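Local coordinates for protein putative S41 protease (Bacteroides fragilis NCTC 9343, PDB 3K50) that is of uncharacterised function but belongs to the S41 serine peptidase family, whose members cleave polypeptides, and also carries a PDZ-like domain, at residues G237-D240 and C241-L244; E306-I309 and N310-P314; N299-R302 and G303-M307. One frame throughout, in Å; residues are numbered along the deposited sequence.

How the contacts relate
Two neighbouring helices of the S41 domain carry all three contacts. Contact 1 is the capped N-terminal end of helix 239-249; contact 3 is the loop into helix 304-312 and its first turn, and contact 2 lies farther along. The centres of these two lie about 10 Å apart, and they share Glu306 and Met307. Contact 1 lies about 12 Å from each of the others, centre to centre, and meets both through apolar packing: Leu239 CD2 is 3.7 Å from Met307 CG, and Ala242 CB is 3.9 Å from Met307 SE. Gly237 N is 3.7 Å from Ala304 CB. In S41 peptidases the nucleophile heads the helix equivalent to 304-312, so contacts 1 and 3 probably border that site.

Contact 1 of 3, residues G237-D240 and C241-L244; sequences GSLD and CAQL
Ser238 caps the N-terminus of helix 239-249, its OG accepting from Cys241 N at 3.3 Å in a fairly straight bond (162° at the hydrogen). The same OG also takes a weak, bent bond from Asp240 N, so one hydroxyl oxygen serves two amides of the first turn that have no earlier helical carbonyl to use. Regular i to i+4 bonding then starts at once: Ala242 N donates to Ser238 O (3.2 Å), Gln243 N to Leu239 O (2.9 Å) and Leu244 N to Asp240 O (3.1 Å). With chi1 at -67°, SG of Cys241 lies beside its own backbone N and next to the cap, 3.7 Å from Ser238 OG. This buried thiol packs further on Phe197 and Ala199 and on Asn209 of helix 207-221. Gln243 is an extended chain with CG anti to the backbone N (chi1 -176°), which carries its amide out to Thr276 O, where NE2 donates, and to a water. That single water joins its OE1 to the carbonyl of Asp240, donating to both, at 2.9 Å from Gln243 OE1 and 3.0 Å from Asp240 O.

Contact 2 of 3, residues E306-I309 and N310-P314; sequences EMVI and NCLNP
Four successive alpha-helical bonds tie 306-309 to 310-314, from Asn310 N to Glu306 O (2.9 Å, 168° at the hydrogen) through Cys311 to Met307 and Leu312 to Val308, ending with Asn313 N to Ile309 O (3.1 Å). This is the later part of helix 304-312, the crossover helix of the beta-alpha-beta unit between strands 292-297 and 317-322. Side chains four apart pair along it. Met307, a selenomethionine, leaves the backbone with CG anti to N and then bends at chi2 (-73°), which lays SE 3.8 Å from Cys311 SG; both residues also pack on Leu259 and Ala260 of strand 258-263. Val308 and Leu312 run side by side in the same direction, CG1 of the valine 3.7 Å from CD1 of the leucine, on the flank toward helix 239-249. Leu312 also reaches Val318, and Ile309 meets Leu320, so strand 317-322 covers another flank. Asn313 lies alongside Ile309, its ND2 3.9 Å from CG2. Asn310 turns its amide away from the helix, where ND2 donates to Lys357 O. The contact is therefore mostly apolar between its side chains, selenium against sulfur and methyl against methyl, with the Asn313 amide as the polar exception. Four main-chain N-H groups are paired within the helix, and Asn310 O accepts from Asn353 ND2, which suits a helix buried between strands and a second helix.

Contact 3 of 3, residues N299-R302 and G303-M307; sequences NATR and GAAEM
Arg302, Thr301 and Ala305 carry the entry into helix 304-312, with Gly303 at its N-cap. Arg302 O accepts from Ala305 N at 3.1 Å, although the donor stands 49° out of the carbonyl plane, as the chain turns sharply into the helix. Arg302 CG passes 3.1 Å from Gly303 N, and NH1 forms a salt bridge with Glu328 OE1. Thr301 turns its two branches to different tasks. CG2, anti to the backbone N, meets the methyl of Ala305 at 3.6 Å, and that methyl is also 3.4 Å from Arg302 O. OG1 bonds to Leu231 O and Thr298 N. Gly303 takes up the positive-phi geometry (phi 66°) seen at the nucleophile elbow of many hydrolases, which a glycine adopts without strain. The nucleophilic serine of S41 peptidases heads the equivalent helix, so by sequence and geometry Gly303 probably occupies that position; having no side chain, it offers no hydroxyl there. Three residues on, Glu306 folds back to the helix start, OE1 accepting from Gly303 N at 2.8 Å through its anti lone pair: half of a capping box, the N-cap glycine being unable to return the bond. The same OE1 lies 3.2 Å from Arg302 CA and also takes Glu328 N, while OE2 is bonded to Gly327 N and Thr325 OG1. Each carboxylate oxygen thus has two hydrogen-bonding partners, which fixes its rotation and ties the turn to the segment around 325-328. With three backbone amides pointing at it, the buried carboxylate is probably stabilised as an anion, and Arg302, whose NE is 5.9 Å from Glu306 OE1, may add a more distant electrostatic contribution.

Contact 1 of 3, residues G237-D240 and C241-L244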
ATOM      1  N   GLY A 237       3.757  -4.362   4.389  1.00 30.14           N
ATOM      2  CA  GLY A 237       5.111  -4.887   4.297  1.00 28.48           C
ATOM      3  C   GLY A 237       5.795  -5.075   5.642  1.00 31.83           C
ATOM      4  O   GLY A 237       5.209  -5.633   6.571  1.00 33.60           O
ATOM      5  N   SER A 238       7.038  -4.592   5.751  1.00 32.44           N
ATOM      6  CA  SER A 238       7.905  -4.825   6.903  1.00 31.91           C
ATOM      7  C   SER A 238       7.712  -3.848   8.059  1.00 34.86           C
ATOM      8  O   SER A 238       7.677  -2.626   7.853  1.00 30.69           O
ATOM      9  CB  SER A 238       9.389  -4.779   6.434  1.00 35.54           C
ATOM     10  OG  SER A 238      10.291  -4.312   7.462  1.00 43.16           O
ATOM     11  N   LEU A 239       7.632  -4.394   9.269  1.00 32.74           N
ATOM     12  CA  LEU A 239       7.471  -3.591  10.457  1.00 37.69           C
ATOM     13  C   LEU A 239       8.735  -2.837  10.803  1.00 37.30           C
ATOM     14  O   LEU A 239       8.649  -1.816  11.446  1.00 39.06           O
ATOM     15  CB  LEU A 239       6.966  -4.417  11.670  1.00 34.66           C
ATOM     16  CG  LEU A 239       5.497  -4.903  11.536  1.00 42.90           C
ATOM     17  CD1 LEU A 239       5.062  -5.672  12.762  1.00 39.24           C
ATOM     18  CD2 LEU A 239       4.516  -3.780  11.282  1.00 41.46           C
ATOM     19  N   ASP A 240       9.895  -3.298  10.350  1.00 38.30           N
ATOM     20  CA  ASP A 240      11.121  -2.566  10.629  1.00 38.38           C
ATOM     21  C   ASP A 240      11.107  -1.245   9.827  1.00 36.29           C
ATOM     22  O   ASP A 240      11.599  -0.224  10.301  1.00 34.00           O
ATOM     23  CB  ASP A 240      12.340  -3.469  10.403  1.00 38.77           C
ATOM     24  CG  ASP A 240      12.404  -4.692  11.485  1.00 51.83           C
ATOM     25  OD1 ASP A 240      12.276  -4.473  12.736  1.00 57.52           O
ATOM     26  OD2 ASP A 240      12.559  -5.872  11.074  1.00 58.52           O
ATOM     27  N   CYS A 241      10.551  -1.273   8.620  1.00 31.00           N
ATOM     28  CA  CYS A 241      10.352  -0.057   7.827  1.00 28.12           C
ATOM     29  C   CYS A 241       9.394   0.851   8.555  1.00 29.73           C
ATOM     30  O   CYS A 241       9.620   2.051   8.627  1.00 30.23           O
ATOM     31  CB  CYS A 241       9.802  -0.372   6.422  1.00 32.53           C
ATOM     32  SG  CYS A 241      11.005  -1.270   5.423  1.00 37.24           S
ATOM     33  N   ALA A 242       8.327   0.277   9.103  1.00 29.11           N
ATOM     34  CA  ALA A 242       7.351   1.066   9.831  1.00 30.81           C
ATOM     35  C   ALA A 242       7.956   1.755  11.078  1.00 28.66           C
ATOM     36  O   ALA A 242       7.655   2.887  11.348  1.00 30.22           O
ATOM     37  CB  ALA A 242       6.132   0.207  10.218  1.00 25.42           C
ATOM     38  N   GLN A 243       8.810   1.050  11.808  1.00 28.56           N
ATOM     39  CA  GLN A 243       9.489   1.591  12.958  1.00 29.54           C
ATOM     40  C   GLN A 243      10.358   2.736  12.531  1.00 27.47           C
ATOM     41  O   GLN A 243      10.412   3.724  13.217  1.00 31.28           O
ATOM     42  CB  GLN A 243      10.334   0.505  13.645  1.00 28.51           C
ATOM     43  CG  GLN A 243      11.014   0.991  14.930  1.00 31.86           C
ATOM     44  CD  GLN A 243      11.963  -0.024  15.523  1.00 32.17           C
ATOM     45  OE1 GLN A 243      12.391  -0.946  14.830  1.00 30.75           O
ATOM     46  NE2 GLN A 243      12.335   0.167  16.789  1.00 31.81           N
ATOM     47  N   LEU A 244      11.101   2.575  11.448  1.00 26.55           N
ATOM     48  CA  LEU A 244      11.963   3.664  10.938  1.00 26.58           C
ATOM     49  C   LEU A 244      11.145   4.952  10.638  1.00 28.80           C
ATOM     50  O   LEU A 244      11.445   6.033  11.159  1.00 28.58           O
ATOM     51  CB  LEU A 244      12.723   3.210   9.676  1.00 29.88           C
ATOM     52  CG  LEU A 244      13.550   4.284   8.923  1.00 27.45           C
ATOM     53  CD1 LEU A 244      14.605   4.924   9.816  1.00 25.16           C
ATOM     54  CD2 LEU A 244      14.179   3.781   7.651  1.00 26.01           C
TER
HETATM   55  O   HOH W   1      13.799  -0.909  12.278  1.00 52.72           O

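Contact 2 of 3, residues E306-I309 and N310-P314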
ATOM      1  N   GLU A 306      -1.308   0.368   8.510  1.00 31.08           N
ATOM      2  CA  GLU A 306      -2.277   0.549   9.605  1.00 29.27           C
ATOM      3  C   GLU A 306      -1.600   0.561  10.962  1.00 30.80           C
ATOM      4  O   GLU A 306      -2.057   1.237  11.896  1.00 30.45           O
ATOM      5  CB  GLU A 306      -3.330  -0.522   9.542  1.00 30.34           C
ATOM      6  CG  GLU A 306      -4.232  -0.424   8.312  1.00 28.49           C
ATOM      7  CD  GLU A 306      -5.215  -1.562   8.212  1.00 34.46           C
ATOM      8  OE1 GLU A 306      -4.807  -2.676   7.761  1.00 29.12           O
ATOM      9  OE2 GLU A 306      -6.403  -1.333   8.549  1.00 33.78           O
HETATM   10  N   MSE A 307      -0.510  -0.168  11.062  1.00 31.65           N
HETATM   11  CA  MSE A 307       0.335  -0.177  12.280  1.00 31.98           C
HETATM   12  C   MSE A 307       0.908   1.196  12.570  1.00 30.67           C
HETATM   13  O   MSE A 307       0.985   1.604  13.724  1.00 29.39           O
HETATM   14  CB  MSE A 307       1.451  -1.207  12.115  1.00 33.38           C
HETATM   15  CG  MSE A 307       2.518  -1.307  13.260  1.00 35.64           C
HETATM   16 SE   MSE A 307       3.841   0.188  13.371  0.75 42.24          SE
HETATM   17  CE  MSE A 307       5.558  -0.686  14.224  1.00 34.80           C
ATOM     18  N   VAL A 308       1.272   1.926  11.525  1.00 28.99           N
ATOM     19  CA  VAL A 308       1.798   3.248  11.686  1.00 28.89           C
ATOM     20  C   VAL A 308       0.751   4.144  12.275  1.00 28.72           C
ATOM     21  O   VAL A 308       1.011   4.935  13.192  1.00 29.35           O
ATOM     22  CB  VAL A 308       2.281   3.841  10.320  1.00 30.56           C
ATOM     23  CG1 VAL A 308       2.573   5.327  10.486  1.00 32.45           C
ATOM     24  CG2 VAL A 308       3.470   3.043   9.832  1.00 25.88           C
ATOM     25  N   ILE A 309      -0.445   4.040  11.769  1.00 27.48           N
ATOM     26  CA  ILE A 309      -1.551   4.817  12.326  1.00 27.21           C
ATOM     27  C   ILE A 309      -1.820   4.437  13.775  1.00 29.26           C
ATOM     28  O   ILE A 309      -1.918   5.298  14.654  1.00 29.60           O
ATOM     29  CB  ILE A 309      -2.882   4.646  11.512  1.00 28.95           C
ATOM     30  CG1 ILE A 309      -2.696   5.171  10.065  1.00 28.82           C
ATOM     31  CG2 ILE A 309      -4.053   5.289  12.258  1.00 25.69           C
ATOM     32  CD1 ILE A 309      -3.840   4.703   9.065  1.00 28.52           C
ATOM     33  N   ASN A 310      -1.969   3.158  14.034  1.00 27.23           N
ATOM     34  CA  ASN A 310      -2.288   2.731  15.394  1.00 28.94           C
ATOM     35  C   ASN A 310      -1.254   3.138  16.486  1.00 27.57           C
ATOM     36  O   ASN A 310      -1.619   3.468  17.616  1.00 29.03           O
ATOM     37  CB  ASN A 310      -2.441   1.188  15.412  1.00 26.68           C
ATOM     38  CG  ASN A 310      -2.932   0.687  16.755  1.00 27.47           C
ATOM     39  OD1 ASN A 310      -3.948   1.188  17.251  1.00 36.02           O
ATOM     40  ND2 ASN A 310      -2.195  -0.290  17.373  1.00 28.86           N
ATOM     41  N   CYS A 311       0.024   2.951  16.149  1.00 28.41           N
ATOM     42  CA  CYS A 311       1.175   3.187  17.000  1.00 28.05           C
ATOM     43  C   CYS A 311       1.568   4.624  17.162  1.00 30.86           C
ATOM     44  O   CYS A 311       2.072   5.005  18.225  1.00 29.28           O
ATOM     45  CB  CYS A 311       2.351   2.379  16.472  1.00 32.78           C
ATOM     46  SG  CYS A 311       1.942   0.571  16.698  1.00 36.66           S
ATOM     47  N   LEU A 312       1.361   5.440  16.134  1.00 27.76           N
ATOM     48  CA  LEU A 312       1.522   6.883  16.335  1.00 31.10           C
ATOM     49  C   LEU A 312       0.340   7.566  17.080  1.00 31.40           C
ATOM     50  O   LEU A 312       0.563   8.590  17.748  1.00 31.28           O
ATOM     51  CB  LEU A 312       1.742   7.607  15.035  1.00 31.97           C
ATOM     52  CG  LEU A 312       3.026   7.264  14.314  1.00 29.15           C
ATOM     53  CD1 LEU A 312       3.009   8.055  13.020  1.00 35.90           C
ATOM     54  CD2 LEU A 312       4.240   7.583  15.205  1.00 25.81           C
ATOM     55  N   ASN A 313      -0.879   7.023  16.966  1.00 31.17           N
ATOM     56  CA  ASN A 313      -2.097   7.582  17.648  1.00 33.47           C
ATOM     57  C   ASN A 313      -1.929   8.045  19.087  1.00 35.63           C
ATOM     58  O   ASN A 313      -2.390   9.139  19.426  1.00 35.17           O
ATOM     59  CB  ASN A 313      -3.321   6.608  17.595  1.00 32.35           C
ATOM     60  CG  ASN A 313      -4.274   6.901  16.420  1.00 36.86           C
ATOM     61  OD1 ASN A 313      -4.334   8.038  15.968  1.00 33.73           O
ATOM     62  ND2 ASN A 313      -5.073   5.898  15.976  1.00 33.11           N
ATOM     63  N   PRO A 314      -1.359   7.203  19.952  1.00 33.99           N
ATOM     64  CA  PRO A 314      -1.155   7.596  21.366  1.00 35.30           C
ATOM     65  C   PRO A 314      -0.148   8.704  21.613  1.00 34.13           C
ATOM     66  O   PRO A 314      -0.140   9.270  22.692  1.00 31.56           O
ATOM     67  CB  PRO A 314      -0.593   6.320  22.008  1.00 35.26           C
ATOM     68  CG  PRO A 314      -0.925   5.229  21.083  1.00 35.51           C
ATOM     69  CD  PRO A 314      -0.988   5.798  19.731  1.00 34.19           C
TER

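Contact 3 of 3, residues N299-R302 and G303-M307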
ATOM      1  N   ASN A 299      -9.275   1.902   1.175  1.00 30.08           N
ATOM      2  CA  ASN A 299      -9.449   0.505   1.513  1.00 32.78           C
ATOM      3  C   ASN A 299      -8.182  -0.299   1.201  1.00 29.58           C
ATOM      4  O   ASN A 299      -8.004  -1.355   1.748  1.00 32.03           O
ATOM      5  CB  ASN A 299     -10.616  -0.141   0.755  1.00 35.96           C
ATOM      6  CG  ASN A 299     -12.016   0.434   1.082  1.00 38.62           C
ATOM      7  OD1 ASN A 299     -12.955   0.018   0.404  1.00 37.73           O
ATOM      8  ND2 ASN A 299     -12.179   1.365   2.077  1.00 30.16           N
ATOM      9  N   ALA A 300      -7.317   0.147   0.294  1.00 31.35           N
ATOM     10  CA  ALA A 300      -6.090  -0.582   0.036  1.00 28.97           C
ATOM     11  C   ALA A 300      -5.052  -0.471   1.154  1.00 29.10           C
ATOM     12  O   ALA A 300      -4.143  -1.276   1.195  1.00 29.07           O
ATOM     13  CB  ALA A 300      -5.435  -0.096  -1.293  1.00 29.98           C
ATOM     14  N   THR A 301      -5.141   0.548   2.010  1.00 29.34           N
ATOM     15  CA  THR A 301      -4.159   0.853   3.045  1.00 28.42           C
ATOM     16  C   THR A 301      -4.230  -0.244   4.067  1.00 29.44           C
ATOM     17  O   THR A 301      -5.244  -0.406   4.735  1.00 27.52           O
ATOM     18  CB  THR A 301      -4.476   2.206   3.689  1.00 28.31           C
ATOM     19  OG1 THR A 301      -4.504   3.184   2.669  1.00 30.43           O
ATOM     20  CG2 THR A 301      -3.436   2.602   4.734  1.00 26.51           C
ATOM     21  N   ARG A 302      -3.143  -0.996   4.224  1.00 28.98           N
ATOM     22  CA  ARG A 302      -3.219  -2.233   5.001  1.00 30.84           C
ATOM     23  C   ARG A 302      -2.006  -2.585   5.796  1.00 30.46           C
ATOM     24  O   ARG A 302      -0.881  -2.292   5.408  1.00 29.84           O
ATOM     25  CB  ARG A 302      -3.408  -3.357   3.956  1.00 30.69           C
ATOM     26  CG  ARG A 302      -3.457  -4.798   4.461  1.00 35.41           C
ATOM     27  CD  ARG A 302      -3.587  -5.746   3.293  1.00 33.70           C
ATOM     28  NE  ARG A 302      -4.909  -5.715   2.702  1.00 30.89           N
ATOM     29  CZ  ARG A 302      -5.955  -6.470   3.082  1.00 33.04           C
ATOM     30  NH1 ARG A 302      -5.875  -7.352   4.062  1.00 34.11           N
ATOM     31  NH2 ARG A 302      -7.098  -6.340   2.459  1.00 34.36           N
ATOM     32  N   GLY A 303      -2.228  -3.304   6.874  1.00 27.53           N
ATOM     33  CA  GLY A 303      -1.126  -3.939   7.594  1.00 28.96           C
ATOM     34  C   GLY A 303      -0.113  -3.068   8.272  1.00 27.97           C
ATOM     35  O   GLY A 303      -0.416  -2.341   9.210  1.00 31.80           O
ATOM     36  N   ALA A 304       1.119  -3.131   7.815  1.00 32.57           N
ATOM     37  CA  ALA A 304       2.129  -2.223   8.328  1.00 27.68           C
ATOM     38  C   ALA A 304       1.657  -0.762   8.236  1.00 28.57           C
ATOM     39  O   ALA A 304       1.944   0.044   9.130  1.00 28.80           O
ATOM     40  CB  ALA A 304       3.478  -2.445   7.573  1.00 26.25           C
ATOM     41  N   ALA A 305       0.928  -0.410   7.160  1.00 30.63           N
ATOM     42  CA  ALA A 305       0.442   0.954   6.948  1.00 31.99           C
ATOM     43  C   ALA A 305      -0.516   1.325   8.097  1.00 30.35           C
ATOM     44  O   ALA A 305      -0.496   2.419   8.613  1.00 31.80           O
ATOM     45  CB  ALA A 305      -0.249   1.068   5.602  1.00 32.74           C
ATOM     46  N   GLU A 306      -1.308   0.368   8.510  1.00 31.08           N
ATOM     47  CA  GLU A 306      -2.277   0.549   9.605  1.00 29.27           C
ATOM     48  C   GLU A 306      -1.600   0.561  10.962  1.00 30.80           C
ATOM     49  O   GLU A 306      -2.057   1.237  11.896  1.00 30.45           O
ATOM     50  CB  GLU A 306      -3.330  -0.522   9.542  1.00 30.34           C
ATOM     51  CG  GLU A 306      -4.232  -0.424   8.312  1.00 28.49           C
ATOM     52  CD  GLU A 306      -5.215  -1.562   8.212  1.00 34.46           C
ATOM     53  OE1 GLU A 306      -4.807  -2.676   7.761  1.00 29.12           O
ATOM     54  OE2 GLU A 306      -6.403  -1.333   8.549  1.00 33.78           O
HETATM   55  N   MSE A 307      -0.510  -0.168  11.062  1.00 31.65           N
HETATM   56  CA  MSE A 307       0.335  -0.177  12.280  1.00 31.98           C
HETATM   57  C   MSE A 307       0.908   1.196  12.570  1.00 30.67           C
HETATM   58  O   MSE A 307       0.985   1.604  13.724  1.00 29.39           O
HETATM   59  CB  MSE A 307       1.451  -1.207  12.115  1.00 33.38           C
HETATM   60  CG  MSE A 307       2.518  -1.307  13.260  1.00 35.64           C
HETATM   61 SE   MSE A 307       3.841   0.188  13.371  0.75 42.24          SE
HETATM   62  CE  MSE A 307       5.558  -0.686  14.224  1.00 34.80           C
TER